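Putative branched-chain amino acid ABC transporter (Rhodospirillum rubrum ATCC 11170, PDB 3HUT) probably binds branched-chain or related amino acids outside the cytoplasmic membrane as the solute receptor of an ABC transporter. Local coordinates at residues 281-295 / 305-319. Numbering follows the deposited sequence.
Sequences HGYDAVGIMLAAVGR and LRDALAATDRYAGVT
Helix 281-295 packs against helix 305-310 with axes 8.4 Å apart at 121°, Ala292 facing Ala308, and the chain then runs back along helix 281-295 through strand 315-317 to Thr319. Asp284 receives the returning backbone in its carboxylate. OD1 takes the N-H of Val318 on its syn lone pair. OG1 of Thr319 meets the anti lone pair of OD2 at 2.6 Å. The N-H of Thr319 reaches OD2 from the syn side, tilted out of the carboxylate plane. A water joins OD1 to Tyr315 OH. With an alanine in place of Asp284, Val318 N, Thr319 N and Thr319 OG1 would probably all lose this acceptor, leaving the segment 317-319 freer to shift. Tyr315, its ring carried anti to the backbone N (chi1 -173°), lies with one face over Ile288 CG1, a CH-pi contact of 3.6 Å to the ring centroid. Its hydroxyl reaches Gly287, where the missing side chain lets OH come within 3.2 Å of CA. Thr319 CG2 likewise sits over the centre of the His281 ring. At the other end the packing is apolar: Leu305 CD1 rests against both Ala292 CB and Val293 CG2, and the bent selenomethionine Met289 lays SE against Leu309 CD1 at 3.9 Å. Arg295, bent at chi3, folds back over the Ala291 carbonyl and gives NH2 to Ala308 O, which lies in the guanidinium plane, though NH2 stands above the carbonyl plane; a second water ties NH2 to Ile288 O and Thr312 OG1. Behind helix 281-295, Val286, Met289 and Val293 meet strand 5-11 of the five-stranded parallel sheet, helix 18-37 lies against Val286 and Leu290, and Leu309 reaches Phe117 of strand 116-118, so the pair belongs to one α/β lobe of the periplasmic-binding fold.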
ATOM      1  N   HIS A 281       4.917   0.555   5.152  1.00  5.58           N
ATOM      2  CA  HIS A 281       4.884   1.676   4.223  1.00  7.20           C
ATOM      3  C   HIS A 281       5.492   2.911   4.882  1.00  7.65           C
ATOM      4  O   HIS A 281       6.093   3.746   4.211  1.00  8.51           O
ATOM      5  CB  HIS A 281       3.444   1.941   3.775  1.00  8.53           C
ATOM      6  CG  HIS A 281       2.927   0.919   2.812  1.00 11.63           C
ATOM      7  ND1 HIS A 281       3.223   0.952   1.464  1.00 13.24           N
ATOM      8  CD2 HIS A 281       2.185  -0.196   3.004  1.00  9.67           C
ATOM      9  CE1 HIS A 281       2.685  -0.099   0.872  1.00 12.17           C
ATOM     10  NE2 HIS A 281       2.052  -0.814   1.785  1.00 12.01           N
ATOM     11  N   GLY A 282       5.342   3.018   6.199  1.00  7.54           N
ATOM     12  CA  GLY A 282       5.915   4.144   6.912  1.00  8.46           C
ATOM     13  C   GLY A 282       7.425   3.995   6.897  1.00  8.80           C
ATOM     14  O   GLY A 282       8.167   4.976   6.798  1.00  7.25           O
ATOM     15  N   TYR A 283       7.882   2.749   6.993  1.00  6.78           N
ATOM     16  CA  TYR A 283       9.310   2.457   6.969  1.00  7.99           C
ATOM     17  C   TYR A 283       9.881   2.869   5.611  1.00  8.28           C
ATOM     18  O   TYR A 283      10.890   3.577   5.539  1.00  9.30           O
ATOM     19  CB  TYR A 283       9.546   0.959   7.192  1.00  7.63           C
ATOM     20  CG  TYR A 283      11.004   0.571   7.340  1.00  8.30           C
ATOM     21  CD1 TYR A 283      11.763   1.021   8.423  1.00  8.61           C
ATOM     22  CD2 TYR A 283      11.617  -0.274   6.414  1.00  6.15           C
ATOM     23  CE1 TYR A 283      13.098   0.631   8.583  1.00  7.71           C
ATOM     24  CE2 TYR A 283      12.950  -0.668   6.563  1.00  7.99           C
ATOM     25  CZ  TYR A 283      13.683  -0.213   7.651  1.00  9.02           C
ATOM     26  OH  TYR A 283      15.000  -0.605   7.808  1.00  8.86           O
ATOM     27  N   ASP A 284       9.236   2.421   4.536  1.00  7.56           N
ATOM     28  CA  ASP A 284       9.698   2.748   3.191  1.00  8.15           C
ATOM     29  C   ASP A 284       9.583   4.235   2.875  1.00  8.59           C
ATOM     30  O   ASP A 284      10.430   4.791   2.175  1.00  5.97           O
ATOM     31  CB  ASP A 284       8.918   1.949   2.136  1.00  8.18           C
ATOM     32  CG  ASP A 284       9.436   0.530   1.975  1.00 10.93           C
ATOM     33  OD1 ASP A 284      10.421   0.172   2.654  1.00  8.63           O
ATOM     34  OD2 ASP A 284       8.853  -0.228   1.164  1.00  8.54           O
ATOM     35  N   ALA A 285       8.536   4.879   3.383  1.00  7.38           N
ATOM     36  CA  ALA A 285       8.350   6.300   3.122  1.00  8.52           C
ATOM     37  C   ALA A 285       9.561   7.068   3.643  1.00  8.57           C
ATOM     38  O   ALA A 285      10.149   7.885   2.923  1.00  9.44           O
ATOM     39  CB  ALA A 285       7.065   6.801   3.786  1.00  6.64           C
ATOM     40  N   VAL A 286       9.938   6.800   4.889  1.00  6.65           N
ATOM     41  CA  VAL A 286      11.088   7.467   5.484  1.00  6.14           C
ATOM     42  C   VAL A 286      12.360   7.146   4.691  1.00  7.85           C
ATOM     43  O   VAL A 286      13.160   8.036   4.391  1.00  7.45           O
ATOM     44  CB  VAL A 286      11.273   7.046   6.960  1.00  4.74           C
ATOM     45  CG1 VAL A 286      12.571   7.611   7.506  1.00  6.35           C
ATOM     46  CG2 VAL A 286      10.090   7.543   7.795  1.00  4.12           C
ATOM     47  N   GLY A 287      12.541   5.872   4.351  1.00  7.72           N
ATOM     48  CA  GLY A 287      13.713   5.477   3.590  1.00  8.72           C
ATOM     49  C   GLY A 287      13.776   6.129   2.220  1.00  8.65           C
ATOM     50  O   GLY A 287      14.847   6.529   1.762  1.00 10.33           O
ATOM     51  N   ILE A 288      12.635   6.224   1.549  1.00  8.58           N
ATOM     52  CA  ILE A 288      12.585   6.850   0.233  1.00  8.24           C
ATOM     53  C   ILE A 288      12.991   8.316   0.355  1.00  8.96           C
ATOM     54  O   ILE A 288      13.767   8.829  -0.458  1.00  8.21           O
ATOM     55  CB  ILE A 288      11.159   6.753  -0.377  1.00  8.40           C
ATOM     56  CG1 ILE A 288      10.867   5.297  -0.764  1.00  7.59           C
ATOM     57  CG2 ILE A 288      11.041   7.674  -1.605  1.00  5.38           C
ATOM     58  CD1 ILE A 288       9.451   5.038  -1.255  1.00  6.57           C
HETATM   59  N   MSE A 289      12.463   8.980   1.379  1.00  9.29           N
HETATM   60  CA  MSE A 289      12.767  10.387   1.623  1.00 11.39           C
HETATM   61  C   MSE A 289      14.253  10.594   1.914  1.00  8.87           C
HETATM   62  O   MSE A 289      14.901  11.451   1.311  1.00 10.14           O
HETATM   63  CB  MSE A 289      11.933  10.900   2.802  1.00 14.13           C
HETATM   64  CG  MSE A 289      12.160  12.363   3.159  1.00 19.35           C
HETATM   65 SE   MSE A 289      11.564  13.594   1.784  1.00 30.90          SE
HETATM   66  CE  MSE A 289       9.686  13.682   2.256  1.00 24.13           C
ATOM     67  N   LEU A 290      14.795   9.800   2.834  1.00  9.03           N
ATOM     68  CA  LEU A 290      16.198   9.913   3.203  1.00  7.46           C
ATOM     69  C   LEU A 290      17.138   9.656   2.029  1.00  7.39           C
ATOM     70  O   LEU A 290      18.137  10.349   1.863  1.00  8.77           O
ATOM     71  CB  LEU A 290      16.514   8.957   4.359  1.00  7.43           C
ATOM     72  CG  LEU A 290      15.852   9.322   5.695  1.00  8.82           C
ATOM     73  CD1 LEU A 290      16.093   8.222   6.728  1.00  8.12           C
ATOM     74  CD2 LEU A 290      16.414  10.652   6.185  1.00  9.65           C
ATOM     75  N   ALA A 291      16.825   8.662   1.211  1.00  7.66           N
ATOM     76  CA  ALA A 291      17.667   8.369   0.058  1.00  8.15           C
ATOM     77  C   ALA A 291      17.671   9.589  -0.866  1.00  8.84           C
ATOM     78  O   ALA A 291      18.707   9.961  -1.410  1.00  7.70           O
ATOM     79  CB  ALA A 291      17.147   7.142  -0.686  1.00  9.76           C
ATOM     80  N   ALA A 292      16.508  10.211  -1.030  1.00  7.47           N
ATOM     81  CA  ALA A 292      16.391  11.392  -1.884  1.00  8.68           C
ATOM     82  C   ALA A 292      17.232  12.535  -1.306  1.00  9.11           C
ATOM     83  O   ALA A 292      17.921  13.249  -2.042  1.00  9.69           O
ATOM     84  CB  ALA A 292      14.929  11.811  -1.993  1.00  8.35           C
ATOM     85  N   VAL A 293      17.172  12.714   0.010  1.00  9.08           N
ATOM     86  CA  VAL A 293      17.959  13.759   0.659  1.00  9.40           C
ATOM     87  C   VAL A 293      19.437  13.431   0.434  1.00 10.51           C
ATOM     88  O   VAL A 293      20.249  14.314   0.158  1.00 11.78           O
ATOM     89  CB  VAL A 293      17.679  13.829   2.187  1.00 10.73           C
ATOM     90  CG1 VAL A 293      18.556  14.902   2.826  1.00  9.79           C
ATOM     91  CG2 VAL A 293      16.206  14.143   2.445  1.00  6.56           C
ATOM     92  N   GLY A 294      19.773  12.151   0.550  1.00  9.48           N
ATOM     93  CA  GLY A 294      21.142  11.721   0.341  1.00 10.07           C
ATOM     94  C   GLY A 294      21.654  12.127  -1.032  1.00 11.06           C
ATOM     95  O   GLY A 294      22.791  12.584  -1.173  1.00 10.90           O
ATOM     96  N   ARG A 295      20.823  11.955  -2.054  1.00 10.57           N
ATOM     97  CA  ARG A 295      21.225  12.326  -3.403  1.00 12.11           C
ATOM     98  C   ARG A 295      21.276  13.840  -3.561  1.00 12.74           C
ATOM     99  O   ARG A 295      22.128  14.365  -4.273  1.00 16.11           O
ATOM    100  CB  ARG A 295      20.271  11.720  -4.438  1.00 11.44           C
ATOM    101  CG  ARG A 295      20.356  10.201  -4.526  1.00  9.91           C
ATOM    102  CD  ARG A 295      19.636   9.686  -5.759  1.00  8.63           C
ATOM    103  NE  ARG A 295      18.197   9.914  -5.711  1.00  8.18           N
ATOM    104  CZ  ARG A 295      17.335   9.138  -5.059  1.00 10.01           C
ATOM    105  NH1 ARG A 295      17.762   8.071  -4.389  1.00  8.59           N
ATOM    106  NH2 ARG A 295      16.038   9.420  -5.093  1.00  7.96           N
ATOM    107  N   LEU A 305      15.029  18.728  -3.445  1.00  7.27           N
ATOM    108  CA  LEU A 305      14.528  17.518  -2.812  1.00  8.49           C
ATOM    109  C   LEU A 305      13.303  17.009  -3.567  1.00  8.05           C
ATOM    110  O   LEU A 305      13.091  15.802  -3.669  1.00 10.68           O
ATOM    111  CB  LEU A 305      14.176  17.777  -1.341  1.00  8.08           C
ATOM    112  CG  LEU A 305      13.608  16.580  -0.560  1.00  9.10           C
ATOM    113  CD1 LEU A 305      14.487  15.347  -0.754  1.00  6.34           C
ATOM    114  CD2 LEU A 305      13.517  16.942   0.925  1.00  7.70           C
ATOM    115  N   ARG A 306      12.497  17.922  -4.104  1.00  7.86           N
ATOM    116  CA  ARG A 306      11.314  17.508  -4.863  1.00  7.19           C
ATOM    117  C   ARG A 306      11.764  16.744  -6.113  1.00  6.54           C
ATOM    118  O   ARG A 306      11.167  15.727  -6.471  1.00  4.60           O
ATOM    119  CB  ARG A 306      10.476  18.719  -5.283  1.00  6.80           C
ATOM    120  CG  ARG A 306       9.074  18.347  -5.787  1.00  4.56           C
ATOM    121  CD  ARG A 306       8.706  19.144  -7.025  1.00  7.86           C
ATOM    122  NE  ARG A 306       9.608  18.847  -8.141  1.00  7.37           N
ATOM    123  CZ  ARG A 306       9.408  17.889  -9.045  1.00  8.51           C
ATOM    124  NH1 ARG A 306       8.325  17.119  -8.987  1.00  6.21           N
ATOM    125  NH2 ARG A 306      10.301  17.695 -10.011  1.00  4.59           N
ATOM    126  N   ASP A 307      12.812  17.237  -6.776  1.00  6.30           N
ATOM    127  CA  ASP A 307      13.331  16.571  -7.970  1.00  6.76           C
ATOM    128  C   ASP A 307      13.883  15.193  -7.627  1.00  6.97           C
ATOM    129  O   ASP A 307      13.604  14.217  -8.326  1.00  6.91           O
ATOM    130  CB  ASP A 307      14.444  17.395  -8.636  1.00  6.31           C
ATOM    131  CG  ASP A 307      13.914  18.599  -9.388  1.00  8.66           C
ATOM    132  OD1 ASP A 307      12.827  18.495 -10.002  1.00  8.98           O
ATOM    133  OD2 ASP A 307      14.593  19.647  -9.382  1.00  9.51           O
ATOM    134  N   ALA A 308      14.667  15.112  -6.554  1.00  6.09           N
ATOM    135  CA  ALA A 308      15.257  13.840  -6.137  1.00  6.47           C
ATOM    136  C   ALA A 308      14.186  12.816  -5.767  1.00  8.68           C
ATOM    137  O   ALA A 308      14.310  11.632  -6.096  1.00  8.72           O
ATOM    138  CB  ALA A 308      16.204  14.056  -4.960  1.00  7.59           C
ATOM    139  N   LEU A 309      13.143  13.265  -5.072  1.00  7.28           N
ATOM    140  CA  LEU A 309      12.052  12.369  -4.684  1.00  8.26           C
ATOM    141  C   LEU A 309      11.404  11.807  -5.941  1.00  8.06           C
ATOM    142  O   LEU A 309      11.152  10.608  -6.040  1.00  7.75           O
ATOM    143  CB  LEU A 309      10.994  13.121  -3.874  1.00  7.68           C
ATOM    144  CG  LEU A 309      11.147  13.153  -2.356  1.00 12.66           C
ATOM    145  CD1 LEU A 309      10.150  14.145  -1.774  1.00 11.13           C
ATOM    146  CD2 LEU A 309      10.912  11.751  -1.785  1.00  9.43           C
ATOM    147  N   ALA A 310      11.142  12.692  -6.896  1.00  7.27           N
ATOM    148  CA  ALA A 310      10.529  12.311  -8.164  1.00  7.24           C
ATOM    149  C   ALA A 310      11.405  11.329  -8.942  1.00  7.03           C
ATOM    150  O   ALA A 310      10.904  10.585  -9.788  1.00  7.31           O
ATOM    151  CB  ALA A 310      10.272  13.551  -9.005  1.00  7.80           C
ATOM    152  N   ALA A 311      12.707  11.330  -8.652  1.00  6.09           N
ATOM    153  CA  ALA A 311      13.654  10.439  -9.332  1.00  6.66           C
ATOM    154  C   ALA A 311      13.593   8.987  -8.842  1.00  7.09           C
ATOM    155  O   ALA A 311      14.193   8.094  -9.448  1.00  8.65           O
ATOM    156  CB  ALA A 311      15.069  10.981  -9.180  1.00  5.76           C
ATOM    157  N   THR A 312      12.883   8.754  -7.745  1.00  6.77           N
ATOM    158  CA  THR A 312      12.741   7.405  -7.189  1.00  7.06           C
ATOM    159  C   THR A 312      12.288   6.482  -8.313  1.00  6.93           C
ATOM    160  O   THR A 312      11.208   6.653  -8.873  1.00  5.60           O
ATOM    161  CB  THR A 312      11.700   7.378  -6.053  1.00  7.24           C
ATOM    162  OG1 THR A 312      12.073   8.325  -5.045  1.00  7.10           O
ATOM    163  CG2 THR A 312      11.629   5.989  -5.428  1.00  9.26           C
ATOM    164  N   ASP A 313      13.109   5.491  -8.632  1.00  8.98           N
ATOM    165  CA  ASP A 313      12.795   4.612  -9.745  1.00 10.79           C
ATOM    166  C   ASP A 313      12.877   3.118  -9.455  1.00 11.67           C
ATOM    167  O   ASP A 313      12.137   2.332 -10.031  1.00 11.90           O
ATOM    168  CB  ASP A 313      13.751   4.948 -10.894  1.00 11.83           C
ATOM    169  CG  ASP A 313      13.374   4.267 -12.201  1.00 13.06           C
ATOM    170  OD1 ASP A 313      12.412   4.716 -12.841  1.00 15.73           O
ATOM    171  OD2 ASP A 313      14.042   3.290 -12.566  1.00 17.43           O
ATOM    172  N   ARG A 314      13.766   2.735  -8.550  1.00 12.86           N
ATOM    173  CA  ARG A 314      14.000   1.335  -8.250  1.00 13.64           C
ATOM    174  C   ARG A 314      14.321   1.140  -6.761  1.00 12.57           C
ATOM    175  O   ARG A 314      15.226   0.402  -6.399  1.00 11.63           O
ATOM    176  CB  ARG A 314      15.161   0.882  -9.155  1.00 17.81           C
ATOM    177  CG  ARG A 314      15.838  -0.434  -8.859  1.00 25.63           C
ATOM    178  CD  ARG A 314      15.334  -1.575  -9.739  1.00 31.48           C
ATOM    179  NE  ARG A 314      16.115  -2.800  -9.530  1.00 34.19           N
ATOM    180  CZ  ARG A 314      16.548  -3.217  -8.342  1.00 36.19           C
ATOM    181  NH1 ARG A 314      16.287  -2.508  -7.250  1.00 36.67           N
ATOM    182  NH2 ARG A 314      17.232  -4.346  -8.241  1.00 38.10           N
ATOM    183  N   TYR A 315      13.564   1.807  -5.899  1.00 10.88           N
ATOM    184  CA  TYR A 315      13.783   1.707  -4.460  1.00 10.58           C
ATOM    185  C   TYR A 315      13.503   0.296  -3.944  1.00 10.70           C
ATOM    186  O   TYR A 315      12.406  -0.218  -4.111  1.00 10.79           O
ATOM    187  CB  TYR A 315      12.884   2.700  -3.720  1.00  9.36           C
ATOM    188  CG  TYR A 315      13.166   2.770  -2.238  1.00  9.09           C
ATOM    189  CD1 TYR A 315      14.253   3.492  -1.749  1.00  9.29           C
ATOM    190  CD2 TYR A 315      12.370   2.072  -1.323  1.00  9.59           C
ATOM    191  CE1 TYR A 315      14.548   3.517  -0.378  1.00  8.53           C
ATOM    192  CE2 TYR A 315      12.655   2.091   0.047  1.00  9.60           C
ATOM    193  CZ  TYR A 315      13.747   2.814   0.510  1.00  9.41           C
ATOM    194  OH  TYR A 315      14.042   2.822   1.850  1.00  9.97           O
ATOM    195  N   ALA A 316      14.492  -0.309  -3.293  1.00  9.14           N
ATOM    196  CA  ALA A 316      14.346  -1.660  -2.756  1.00 10.71           C
ATOM    197  C   ALA A 316      13.685  -1.622  -1.380  1.00  8.98           C
ATOM    198  O   ALA A 316      14.340  -1.822  -0.363  1.00 10.91           O
ATOM    199  CB  ALA A 316      15.713  -2.330  -2.660  1.00 11.47           C
ATOM    200  N   GLY A 317      12.384  -1.363  -1.351  1.00 10.32           N
ATOM    201  CA  GLY A 317      11.681  -1.282  -0.078  1.00  9.50           C
ATOM    202  C   GLY A 317      11.189  -2.613   0.451  1.00 10.16           C
ATOM    203  O   GLY A 317      11.228  -3.628  -0.251  1.00 10.00           O
ATOM    204  N   VAL A 318      10.731  -2.613   1.700  1.00  8.50           N
ATOM    205  CA  VAL A 318      10.207  -3.831   2.301  1.00  8.28           C
ATOM    206  C   VAL A 318       8.818  -4.084   1.734  1.00  8.13           C
ATOM    207  O   VAL A 318       8.252  -5.161   1.918  1.00  7.33           O
ATOM    208  CB  VAL A 318      10.138  -3.718   3.841  1.00  8.55           C
ATOM    209  CG1 VAL A 318      11.530  -3.438   4.391  1.00  8.41           C
ATOM    210  CG2 VAL A 318       9.169  -2.619   4.254  1.00  7.16           C
ATOM    211  N   THR A 319       8.279  -3.084   1.037  1.00  7.40           N
ATOM    212  CA  THR A 319       6.962  -3.205   0.421  1.00  7.76           C
ATOM    213  C   THR A 319       7.135  -3.510  -1.065  1.00  7.58           C
ATOM    214  O   THR A 319       6.176  -3.459  -1.830  1.00  7.03           O
ATOM    215  CB  THR A 319       6.112  -1.911   0.587  1.00  9.20           C
ATOM    216  OG1 THR A 319       6.717  -0.824  -0.129  1.00  9.64           O
ATOM    217  CG2 THR A 319       5.991  -1.542   2.062  1.00  8.01           C
TER
HETATM  218  O   HOH W   1      12.954   0.895   3.245  1.00  7.96           O
HETATM  219  O   HOH W   2      14.138   7.995  -3.136  1.00  5.89           O